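PDB 4Y9V: particle-associated lyase, which serves as the tailspike of an Acinetobacter phage, binding the host's capsular polysaccharide and, as a lyase, probably cleaving it. Local coordinates for residues 251-256 against 274-279; 293-298 against 323-328; 298-303 against 333-338; 351-356 against 374-379. All blocks are in the same frame, centred on the assembly; numbering follows the deposited sequence.

Contact 1 of 4, residues 251-256 against 274-279; sequences GLRLRR and NTLNYG. With 49S (2-acetamido-2-deoxy-beta-D-mannopyranuronic acid), chain B; SO4 (sulfate ion), chain K.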
# COMPACT_ATOMS: atom_id res chain seq x y z
N GLY A 251 -21.45 -0.63 19.37
CA GLY A 251 -22.48 -0.28 18.41
C GLY A 251 -22.84 -1.39 17.44
O GLY A 251 -24.04 -1.69 17.21
N LEU A 252 -21.83 -2.03 16.87
CA LEU A 252 -21.96 -3.11 15.91
C LEU A 252 -20.94 -4.16 16.27
O LEU A 252 -19.77 -3.81 16.49
CB LEU A 252 -21.68 -2.58 14.51
CG LEU A 252 -21.68 -3.61 13.37
CD1 LEU A 252 -23.05 -4.23 13.17
CD2 LEU A 252 -21.20 -2.97 12.05
N ARG A 253 -21.34 -5.43 16.29
CA ARG A 253 -20.39 -6.52 16.49
C ARG A 253 -20.54 -7.53 15.37
O ARG A 253 -21.65 -7.98 15.06
CB ARG A 253 -20.60 -7.21 17.84
CG ARG A 253 -19.69 -8.40 18.07
CD ARG A 253 -19.91 -9.08 19.40
NE ARG A 253 -19.57 -8.20 20.50
CZ ARG A 253 -20.25 -8.04 21.64
NH1 ARG A 253 -21.36 -8.72 21.86
NH2 ARG A 253 -19.82 -7.16 22.54
N LEU A 254 -19.40 -7.88 14.75
CA LEU A 254 -19.29 -9.00 13.81
C LEU A 254 -18.53 -10.08 14.59
O LEU A 254 -17.40 -9.82 14.98
CB LEU A 254 -18.53 -8.67 12.55
CG LEU A 254 -19.06 -7.61 11.59
CD1 LEU A 254 -20.57 -7.70 11.44
CD2 LEU A 254 -18.73 -6.20 12.03
N ARG A 255 -19.18 -11.23 14.81
CA ARG A 255 -18.64 -12.26 15.69
C ARG A 255 -18.54 -13.58 14.96
O ARG A 255 -19.50 -14.03 14.34
CB ARG A 255 -19.55 -12.40 16.92
CG ARG A 255 -19.08 -13.42 17.95
CD ARG A 255 -19.86 -13.27 19.23
NE ARG A 255 -19.43 -14.13 20.32
CZ ARG A 255 -20.13 -15.14 20.84
NH1 ARG A 255 -21.20 -15.61 20.26
NH2 ARG A 255 -19.69 -15.68 21.97
N ARG A 256 -17.38 -14.22 15.03
CA ARG A 256 -17.22 -15.54 14.42
C ARG A 256 -17.67 -15.51 12.94
O ARG A 256 -18.32 -16.42 12.46
CB ARG A 256 -17.91 -16.64 15.21
CG ARG A 256 -17.33 -16.80 16.63
CD ARG A 256 -17.99 -17.91 17.44
NE ARG A 256 -19.43 -17.69 17.58
CZ ARG A 256 -20.21 -18.41 18.33
NH1 ARG A 256 -19.75 -19.37 19.11
NH2 ARG A 256 -21.51 -18.17 18.33
N ASN A 274 -16.57 1.83 30.39
CA ASN A 274 -16.71 0.53 30.96
C ASN A 274 -15.58 -0.36 30.40
O ASN A 274 -14.56 0.14 29.93
CB ASN A 274 -18.15 0.00 30.79
CG ASN A 274 -18.60 -0.12 29.34
OD1 ASN A 274 -17.92 -0.75 28.51
ND2 ASN A 274 -19.73 0.46 29.02
N THR A 275 -15.73 -1.68 30.41
CA THR A 275 -14.70 -2.57 29.93
C THR A 275 -14.62 -2.65 28.41
O THR A 275 -13.62 -3.18 27.87
CB THR A 275 -14.88 -4.00 30.54
OG1 THR A 275 -16.24 -4.46 30.31
CG2 THR A 275 -14.58 -4.01 32.02
N LEU A 276 -15.62 -2.18 27.69
CA LEU A 276 -15.63 -2.22 26.24
C LEU A 276 -15.65 -0.76 25.73
O LEU A 276 -14.63 -0.10 25.71
CB LEU A 276 -16.73 -3.11 25.67
CG LEU A 276 -16.50 -4.65 25.76
CD1 LEU A 276 -16.65 -5.18 27.17
CD2 LEU A 276 -17.43 -5.38 24.79
N ASN A 277 -16.84 -0.31 25.28
CA ASN A 277 -17.06 0.97 24.61
C ASN A 277 -16.40 0.99 23.23
O ASN A 277 -15.43 1.68 22.97
CB ASN A 277 -16.55 2.21 25.36
CG ASN A 277 -17.04 2.34 26.78
OD1 ASN A 277 -16.27 2.08 27.70
ND2 ASN A 277 -18.27 2.78 26.96
N TYR A 278 -16.98 0.18 22.32
CA TYR A 278 -16.40 -0.02 21.00
C TYR A 278 -17.39 0.47 19.95
O TYR A 278 -18.59 0.23 20.04
CB TYR A 278 -16.10 -1.50 20.77
CG TYR A 278 -15.19 -2.12 21.80
CD1 TYR A 278 -14.23 -1.42 22.50
CD2 TYR A 278 -15.27 -3.49 22.06
CE1 TYR A 278 -13.38 -2.05 23.41
CE2 TYR A 278 -14.39 -4.13 22.93
CZ TYR A 278 -13.44 -3.41 23.60
OH TYR A 278 -12.62 -4.10 24.46
N GLY A 279 -16.89 1.17 18.92
CA GLY A 279 -17.80 1.53 17.82
C GLY A 279 -18.23 0.29 17.04
O GLY A 279 -19.41 -0.06 17.01
C8 49S B . -10.54 -9.61 23.52
C7 49S B . -11.59 -8.54 23.71
O7 49S B . -12.04 -7.90 22.73
N2 49S B . -12.02 -8.34 24.96
C2 49S B . -12.98 -7.31 25.33
C3 49S B . -14.36 -7.89 25.65
O3 49S B . -14.89 -8.61 24.54
C1 49S B . -12.47 -6.55 26.54
O1 49S B . -11.19 -6.03 26.34
O5 49S B . -12.35 -7.45 27.64
C5 49S B . -13.64 -7.92 28.06
C6 49S B . -13.46 -8.77 29.31
O6A 49S B . -12.51 -9.60 29.33
O6B 49S B . -14.29 -8.59 30.23
C4 49S B . -14.31 -8.72 26.94
O4 49S B . -15.61 -8.98 27.48
S SO4 K . -9.13 -3.01 25.98
O1 SO4 K . -8.86 -4.42 26.19
O2 SO4 K . -8.04 -2.40 25.20
O3 SO4 K . -9.21 -2.38 27.31
O4 SO4 K . -10.40 -2.73 25.25
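Gly251 and Gly279 meet backbone to backbone where two neighbouring coils of the pectin lyase-like beta-helix turn a corner. Gly251 N lies 3.1 Å from Tyr278 O and donates to it, with a weak second bond to Gly279 O, and Leu252 N reaches Gly279 O at 3.1 Å, so two peptide carbonyls are held by two successive N-H groups. Within these two segments the chains part at the corner, 252-256 running on along the next face while 274-278 leads into it; the only side chains of the two that meet are Arg253 and Leu276, which cross at about a right angle. Arg253 extends from the strand and bends at chi3 (-65°), bringing the edge of its guanidinium to Leu276, with NH2 3.7 Å from CD2; its NE is bonded to Gln281. Leu276 also lays CD1 against the sugar ring, 3.9 Å from C3 of the bound mannopyranuronic acid (49S). Its CA sits over one face of the Tyr278 ring, whose hydroxyl accepts from O1 of 49S at 3.1 Å and donates at 2.7 Å to O4 of a sulfate, probably from the crystallisation liquor. Farther out, Asn274 OD1 takes Leu276 N at 2.8 Å in an Asx turn, while Asn277 OD1 accepts from Asn274 N at 2.7 Å. This edge of the glycan pocket thus combines an apolar leucine branch with one directed polar contact from a phenol.

Contact 2 of 4, residues 293-298 against 323-328; sequences GSNNST and AILHSE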
# COMPACT_ATOMS: atom_id res chain seq x y z
N GLY A 293 -13.88 4.41 5.84
CA GLY A 293 -14.90 4.78 6.76
C GLY A 293 -14.38 5.61 7.92
O GLY A 293 -13.25 6.11 7.89
N SER A 294 -15.24 5.81 8.89
CA SER A 294 -14.92 6.55 10.09
C SER A 294 -15.75 6.01 11.24
O SER A 294 -16.92 5.66 11.06
CB SER A 294 -15.23 8.04 9.92
OG SER A 294 -14.91 8.83 11.05
N ASN A 295 -15.12 5.95 12.41
CA ASN A 295 -15.81 5.57 13.60
C ASN A 295 -15.21 6.33 14.79
O ASN A 295 -14.01 6.56 14.84
CB ASN A 295 -15.72 4.05 13.90
CG ASN A 295 -16.31 3.21 12.78
OD1 ASN A 295 -15.53 2.81 11.90
ND2 ASN A 295 -17.60 3.02 12.82
N ASN A 296 -16.11 6.67 15.72
CA ASN A 296 -15.79 7.39 16.95
C ASN A 296 -16.42 6.65 18.13
O ASN A 296 -17.54 6.12 18.03
CB ASN A 296 -16.34 8.81 16.89
CG ASN A 296 -15.62 9.63 15.85
OD1 ASN A 296 -14.41 9.54 15.71
ND2 ASN A 296 -16.34 10.48 15.17
N SER A 297 -15.72 6.63 19.25
CA SER A 297 -16.20 5.92 20.42
C SER A 297 -15.65 6.52 21.69
O SER A 297 -14.59 7.13 21.71
CB SER A 297 -15.74 4.45 20.29
OG SER A 297 -16.15 3.70 21.42
N THR A 298 -16.31 6.23 22.83
CA THR A 298 -15.72 6.53 24.12
C THR A 298 -14.34 5.88 24.26
O THR A 298 -13.42 6.51 24.79
CB THR A 298 -16.64 6.07 25.27
OG1 THR A 298 -17.87 6.79 25.12
CG2 THR A 298 -16.04 6.31 26.63
N ALA A 323 -9.49 4.49 6.95
CA ALA A 323 -10.42 4.72 8.05
C ALA A 323 -9.87 5.75 9.02
O ALA A 323 -8.67 5.76 9.34
CB ALA A 323 -10.72 3.42 8.77
N ILE A 324 -10.76 6.59 9.53
CA ILE A 324 -10.45 7.62 10.53
C ILE A 324 -11.10 7.20 11.82
O ILE A 324 -12.33 7.12 11.90
CB ILE A 324 -10.87 9.02 10.05
CG1 ILE A 324 -10.48 9.35 8.60
CG2 ILE A 324 -10.39 10.04 11.03
CD1 ILE A 324 -9.01 9.35 8.26
N LEU A 325 -10.29 6.86 12.83
CA LEU A 325 -10.73 6.09 13.99
C LEU A 325 -10.28 6.80 15.27
O LEU A 325 -9.08 6.90 15.53
CB LEU A 325 -10.09 4.70 13.93
CG LEU A 325 -10.45 3.87 12.69
CD1 LEU A 325 -9.72 2.56 12.70
CD2 LEU A 325 -11.97 3.65 12.58
N HIS A 326 -11.25 7.23 16.10
CA HIS A 326 -10.91 8.00 17.27
C HIS A 326 -11.67 7.57 18.52
O HIS A 326 -12.85 7.22 18.48
CB HIS A 326 -11.12 9.52 17.04
CG HIS A 326 -10.11 10.06 16.07
ND1 HIS A 326 -8.76 10.04 16.35
CD2 HIS A 326 -10.17 10.61 14.85
CE1 HIS A 326 -8.11 10.58 15.31
NE2 HIS A 326 -8.94 10.94 14.39
N SER A 327 -10.93 7.63 19.65
CA SER A 327 -11.50 7.44 20.96
C SER A 327 -11.55 8.78 21.69
O SER A 327 -10.59 9.58 21.60
CB SER A 327 -10.72 6.44 21.79
OG SER A 327 -9.43 6.93 22.11
N GLU A 328 -12.60 8.99 22.47
CA GLU A 328 -12.71 10.22 23.29
C GLU A 328 -11.84 10.15 24.52
O GLU A 328 -11.18 11.16 24.88
CB GLU A 328 -14.21 10.36 23.67
CG GLU A 328 -14.47 11.54 24.61
CD GLU A 328 -14.43 11.18 26.08
OE1 GLU A 328 -15.04 10.15 26.44
OE2 GLU A 328 -13.92 12.02 26.85
O HOH W 1 -13.61 9.39 13.01
O HOH W 2 -13.00 9.48 13.46
O HOH W 3 -17.44 9.53 25.14
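Ser294 and Ile324, like Asn295 and Leu325, are in-register neighbours on parallel strands 293-297 and 323-327, successive rungs of the right-handed beta-helix of the pectin lyase-like fold. The strand axes run 4.6 Å apart and only 4° from parallel, joined by a ladder of five backbone hydrogen bonds that ends with Glu328 N to Ser297 O (2.8 Å). Equivalent residues therefore stack in rows. Asn295 and Leu325 point the same way, both with CG anti to the carbonyl carbon (chi1 -60° in each), which sets Leu325 CD2 3.7 Å from Asn295 OD1; the amide is bonded to Tyr290, Asn265 and Ala267. The row formed by Asn296 and His326 matches in the same manner, with amide and imidazole planes 23° apart and Asn296 OD1 3.5 Å from His326 CB. Their polar ends go to different partners: Asn296 ND2 to Glu176 of the second subunit, His326 ND1 to Asn351. This face, with Ser294 and Ile324, lies against that subunit, whose Lys186 forms a salt bridge with Glu328. At the end of the pair, Thr298 and Glu328 run side by side, and one water donates to both Thr298 OG1 and Glu328 OE1, at 2.8 Å from each.

Contact 3 of 4, residues 298-303 against 333-338; sequences TRHAVA and GADMHG. With 49S (2-acetamido-2-deoxy-beta-D-mannopyranuronic acid), chain B; SO4 (sulfate ion), chain K.
His300 lies flat against Asp335: the carboxylate plane is only 21° from the imidazole plane, and Asp335 CB sits over the ring centre, 3.6 Å from the centroid in a CH-pi contact. Although Asp335 OD1 comes over the same ring, it is not hydrogen-bonded to it; His300 instead points NE2 from its edge at O2 of the sulfate, probably a crystallisation ion, at 2.7 Å and nearly straight (178°), ND1 being bonded to Ser332 O. Arg299, bent at chi3, presents its guanidinium edge to the same ion, NH2 lying 2.9 Å from O3. The aspartate turns OD2 to His337, whose ND1 donates to its syn side at 2.7 Å, nearly in the ring plane. This bond would fix the rotation of His337, leaving NE2 2.9 Å from O1 of the glycan residue 49S, while the acetamido group of the sugar covers one ring face. Asp335 OD1 is held in turn by Thr354. On the backbone, Gly333 O accepts both Ala301 N, at 2.8 Å, and Val302 N. The contact thus places the loop between strands 323-327 and 340-341 beside the start of strand 302-305, which pairs on its other side with strand 278-283, while Val302 and Ala334 pack on Tyr345 of strand 343-346.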
# COMPACT_ATOMS: atom_id res chain seq x y z
N THR A 298 -16.31 6.23 22.83
CA THR A 298 -15.72 6.53 24.12
C THR A 298 -14.34 5.88 24.26
O THR A 298 -13.42 6.51 24.79
CB THR A 298 -16.64 6.07 25.27
OG1 THR A 298 -17.87 6.79 25.12
CG2 THR A 298 -16.04 6.31 26.63
N ARG A 299 -14.24 4.61 23.85
CA ARG A 299 -12.97 3.89 23.85
C ARG A 299 -12.66 3.51 22.39
O ARG A 299 -12.77 4.35 21.51
CB ARG A 299 -12.91 2.76 24.88
CG ARG A 299 -13.16 3.26 26.29
CD ARG A 299 -12.95 2.22 27.37
NE ARG A 299 -11.57 1.79 27.43
CZ ARG A 299 -11.08 0.63 27.06
NH1 ARG A 299 -11.83 -0.34 26.58
NH2 ARG A 299 -9.75 0.42 27.16
N HIS A 300 -12.20 2.29 22.12
CA HIS A 300 -11.74 1.98 20.77
C HIS A 300 -12.88 2.19 19.76
O HIS A 300 -14.01 1.76 19.95
CB HIS A 300 -11.23 0.56 20.67
CG HIS A 300 -10.19 0.19 21.66
ND1 HIS A 300 -9.02 0.87 21.84
CD2 HIS A 300 -10.11 -0.87 22.51
CE1 HIS A 300 -8.26 0.30 22.76
NE2 HIS A 300 -8.91 -0.75 23.20
N ALA A 301 -12.52 2.82 18.64
CA ALA A 301 -13.46 3.02 17.54
C ALA A 301 -13.71 1.73 16.77
O ALA A 301 -14.85 1.38 16.51
CB ALA A 301 -12.98 4.16 16.67
N VAL A 302 -12.60 1.06 16.41
CA VAL A 302 -12.63 -0.33 15.94
C VAL A 302 -11.82 -1.11 16.96
O VAL A 302 -10.63 -0.85 17.14
CB VAL A 302 -12.09 -0.51 14.52
CG1 VAL A 302 -11.98 -1.99 14.19
CG2 VAL A 302 -12.99 0.20 13.51
N ALA A 303 -12.49 -2.06 17.63
CA ALA A 303 -11.85 -2.99 18.54
C ALA A 303 -11.78 -4.33 17.82
O ALA A 303 -12.78 -4.80 17.29
CB ALA A 303 -12.66 -3.16 19.81
N GLY A 333 -7.89 4.85 19.12
CA GLY A 333 -8.96 4.73 18.15
C GLY A 333 -8.97 3.39 17.43
O GLY A 333 -9.98 2.70 17.36
N ALA A 334 -7.81 3.05 16.88
CA ALA A 334 -7.54 1.75 16.25
C ALA A 334 -6.99 0.80 17.31
O ALA A 334 -6.11 1.15 18.09
CB ALA A 334 -6.52 1.91 15.13
N ASP A 335 -7.50 -0.43 17.30
CA ASP A 335 -7.08 -1.42 18.26
C ASP A 335 -6.83 -2.77 17.64
O ASP A 335 -7.48 -3.21 16.67
CB ASP A 335 -8.16 -1.56 19.36
CG ASP A 335 -8.01 -2.83 20.22
OD1 ASP A 335 -7.18 -2.79 21.15
OD2 ASP A 335 -8.73 -3.82 19.90
N MET A 336 -5.91 -3.50 18.29
CA MET A 336 -5.74 -4.94 18.14
C MET A 336 -5.48 -5.51 19.53
O MET A 336 -4.47 -5.16 20.15
CB MET A 336 -4.57 -5.32 17.21
CG MET A 336 -4.59 -4.64 15.86
SD MET A 336 -3.15 -5.20 14.92
CE MET A 336 -3.10 -3.97 13.61
N HIS A 337 -6.36 -6.39 20.01
CA HIS A 337 -6.15 -7.11 21.24
C HIS A 337 -5.11 -8.23 21.07
O HIS A 337 -4.71 -8.58 19.95
CB HIS A 337 -7.47 -7.72 21.75
CG HIS A 337 -8.40 -6.76 22.40
ND1 HIS A 337 -8.98 -5.66 21.84
CD2 HIS A 337 -8.88 -6.81 23.66
CE1 HIS A 337 -9.78 -5.07 22.73
NE2 HIS A 337 -9.74 -5.77 23.82
N GLY A 338 -4.71 -8.85 22.18
CA GLY A 338 -3.73 -9.91 22.19
C GLY A 338 -4.15 -11.24 21.58
O GLY A 338 -3.32 -12.14 21.52
C8 49S B . -10.54 -9.61 23.52
C7 49S B . -11.59 -8.54 23.71
O7 49S B . -12.04 -7.90 22.73
N2 49S B . -12.02 -8.34 24.96
C2 49S B . -12.98 -7.31 25.33
C3 49S B . -14.36 -7.89 25.65
O3 49S B . -14.89 -8.61 24.54
C1 49S B . -12.47 -6.55 26.54
O1 49S B . -11.19 -6.03 26.34
O5 49S B . -12.35 -7.45 27.64
C5 49S B . -13.64 -7.92 28.06
C6 49S B . -13.46 -8.77 29.31
O6A 49S B . -12.51 -9.60 29.33
O6B 49S B . -14.29 -8.59 30.23
C4 49S B . -14.31 -8.72 26.94
O4 49S B . -15.61 -8.98 27.48
S SO4 K . -9.13 -3.01 25.98
O1 SO4 K . -8.86 -4.42 26.19
O2 SO4 K . -8.04 -2.40 25.20
O3 SO4 K . -9.21 -2.38 27.31
O4 SO4 K . -10.40 -2.73 25.25

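Contact 4 of 4, residues 351-356 against 374-379; sequences NYATFG and GCVLIA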
# COMPACT_ATOMS: atom_id res chain seq x y z
N ASN A 351 -5.83 8.24 17.05
CA ASN A 351 -5.12 8.65 18.26
C ASN A 351 -4.71 7.37 18.99
O ASN A 351 -5.58 6.59 19.38
CB ASN A 351 -5.95 9.57 19.16
CG ASN A 351 -7.27 9.00 19.63
OD1 ASN A 351 -8.14 8.70 18.81
ND2 ASN A 351 -7.44 8.86 20.92
N TYR A 352 -3.40 7.18 19.12
CA TYR A 352 -2.80 6.03 19.78
C TYR A 352 -3.08 4.75 18.98
O TYR A 352 -3.80 4.73 18.00
CB TYR A 352 -3.22 5.94 21.26
CG TYR A 352 -2.34 5.19 22.22
CD1 TYR A 352 -0.99 5.48 22.34
CD2 TYR A 352 -2.87 4.25 23.10
CE1 TYR A 352 -0.17 4.85 23.29
CE2 TYR A 352 -2.09 3.66 24.07
CZ TYR A 352 -0.76 3.96 24.18
OH TYR A 352 -0.03 3.37 25.19
N ALA A 353 -2.47 3.65 19.42
CA ALA A 353 -2.59 2.39 18.67
C ALA A 353 -2.17 1.25 19.58
O ALA A 353 -1.14 1.35 20.24
CB ALA A 353 -1.69 2.42 17.43
N THR A 354 -2.92 0.16 19.56
CA THR A 354 -2.54 -1.08 20.21
C THR A 354 -2.21 -2.13 19.15
O THR A 354 -2.78 -2.16 18.06
CB THR A 354 -3.65 -1.58 21.16
OG1 THR A 354 -4.82 -1.71 20.39
CG2 THR A 354 -3.85 -0.65 22.35
N PHE A 355 -1.24 -3.00 19.46
CA PHE A 355 -0.56 -3.77 18.39
C PHE A 355 -0.81 -5.27 18.39
O PHE A 355 -0.24 -5.97 17.56
CB PHE A 355 0.95 -3.48 18.40
CG PHE A 355 1.57 -3.20 17.07
CD1 PHE A 355 2.78 -2.50 17.04
CD2 PHE A 355 1.04 -3.63 15.86
CE1 PHE A 355 3.44 -2.25 15.84
CE2 PHE A 355 1.68 -3.36 14.67
CZ PHE A 355 2.88 -2.69 14.65
N GLY A 356 -1.65 -5.77 19.29
CA GLY A 356 -2.05 -7.15 19.23
C GLY A 356 -0.93 -8.14 19.53
O GLY A 356 0.06 -7.87 20.18
N GLY A 374 3.39 8.45 24.19
CA GLY A 374 3.60 7.35 23.26
C GLY A 374 2.51 7.30 22.18
O GLY A 374 1.38 7.73 22.36
N CYS A 375 2.89 6.70 21.02
CA CYS A 375 1.99 6.49 19.91
C CYS A 375 1.50 5.07 19.73
O CYS A 375 0.35 4.87 19.31
CB CYS A 375 2.65 6.93 18.60
SG CYS A 375 2.79 8.74 18.40
N VAL A 376 2.36 4.06 19.97
CA VAL A 376 2.05 2.69 19.67
C VAL A 376 2.42 1.83 20.88
O VAL A 376 3.56 1.95 21.38
CB VAL A 376 2.85 2.19 18.43
CG1 VAL A 376 2.53 0.73 18.13
CG2 VAL A 376 2.55 3.05 17.21
N LEU A 377 1.49 1.01 21.33
CA LEU A 377 1.66 0.16 22.50
C LEU A 377 1.59 -1.31 22.13
O LEU A 377 0.64 -1.75 21.46
CB LEU A 377 0.56 0.47 23.51
CG LEU A 377 0.65 -0.31 24.84
CD1 LEU A 377 1.86 0.10 25.64
CD2 LEU A 377 -0.64 -0.09 25.62
N ILE A 378 2.57 -2.07 22.59
CA ILE A 378 2.61 -3.53 22.51
C ILE A 378 2.46 -4.05 23.95
O ILE A 378 3.42 -4.11 24.69
CB ILE A 378 3.91 -4.01 21.84
CG1 ILE A 378 4.15 -3.42 20.49
CG2 ILE A 378 3.92 -5.53 21.78
CD1 ILE A 378 5.53 -3.66 19.91
N ALA A 379 1.24 -4.34 24.36
CA ALA A 379 0.94 -4.69 25.74
C ALA A 379 0.49 -6.12 25.94
O ALA A 379 0.47 -6.55 27.10
CB ALA A 379 -0.22 -3.84 26.25
O HOH W 4 -0.19 -5.98 22.23
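Tyr352 is the larger knob of this contact, its side chain crossing that of Leu377 obliquely so that the phenol end settles on the leucine. The Tyr352 hydroxyl rests 3.4 Å from Leu377 CB, and CD2 of the same leucine curls up to it as well. At the other side of the ring, CD1 fits against the backbone bend of Gly374 and Cys375, 3.3 Å from Gly374 O, which lies near the ring plane at its edge. CG of Tyr352 stands roughly anti to the backbone N (chi1 -157°), and this swings the ring across to the neighbouring coil. The second knob is Phe355, whose CD1 enters the hollow between Val376 CG1, at 3.4 Å, and Ile378 CG1, at 3.8 Å. Phe355 and Ile378 lie side by side, while the Val376 side chain lies at a slant to that of Phe355. Outside the pair, Phe386 and Tyr362 make edge-to-face contacts with the Phe355 ring. Between the two knobs the backbones run within 18° of one another, and Leu377 N donates to Ala353 O at 2.9 Å; a weak bond joins Phe355 N to Leu377 O. A water donates to Gly356 O and accepts weakly from Ala379 N. With few direct backbone bonds, the contact appears to rely largely on apolar fit, while Thr354 directs its hydroxyl to Asp335 OD1, linking this packing to the carboxylate beside the glycan site.

Overall arrangement
From the N terminus, contact 1 closes first, bringing 274-279 back to 251-256 after a loop of 17 residues. Contacts 2 and 3 follow and cross: 293-298 and 298-303 share Thr298, and their partners 323-328 and 333-338 come in the same order a coil later. Contact 4 then closes 351-356 on 374-379. All four join successive coils of the pectin lyase-like region. Contacts 1 and 3 meet at the glycan and sulfate and reach neighbouring strands 278-283 and 302-305, whereas contact 2 builds another face, toward the second subunit. Contact 4, about 19 Å from contact 1 between centres, touches both contacts 2 and 3 through Asn351 and Thr354.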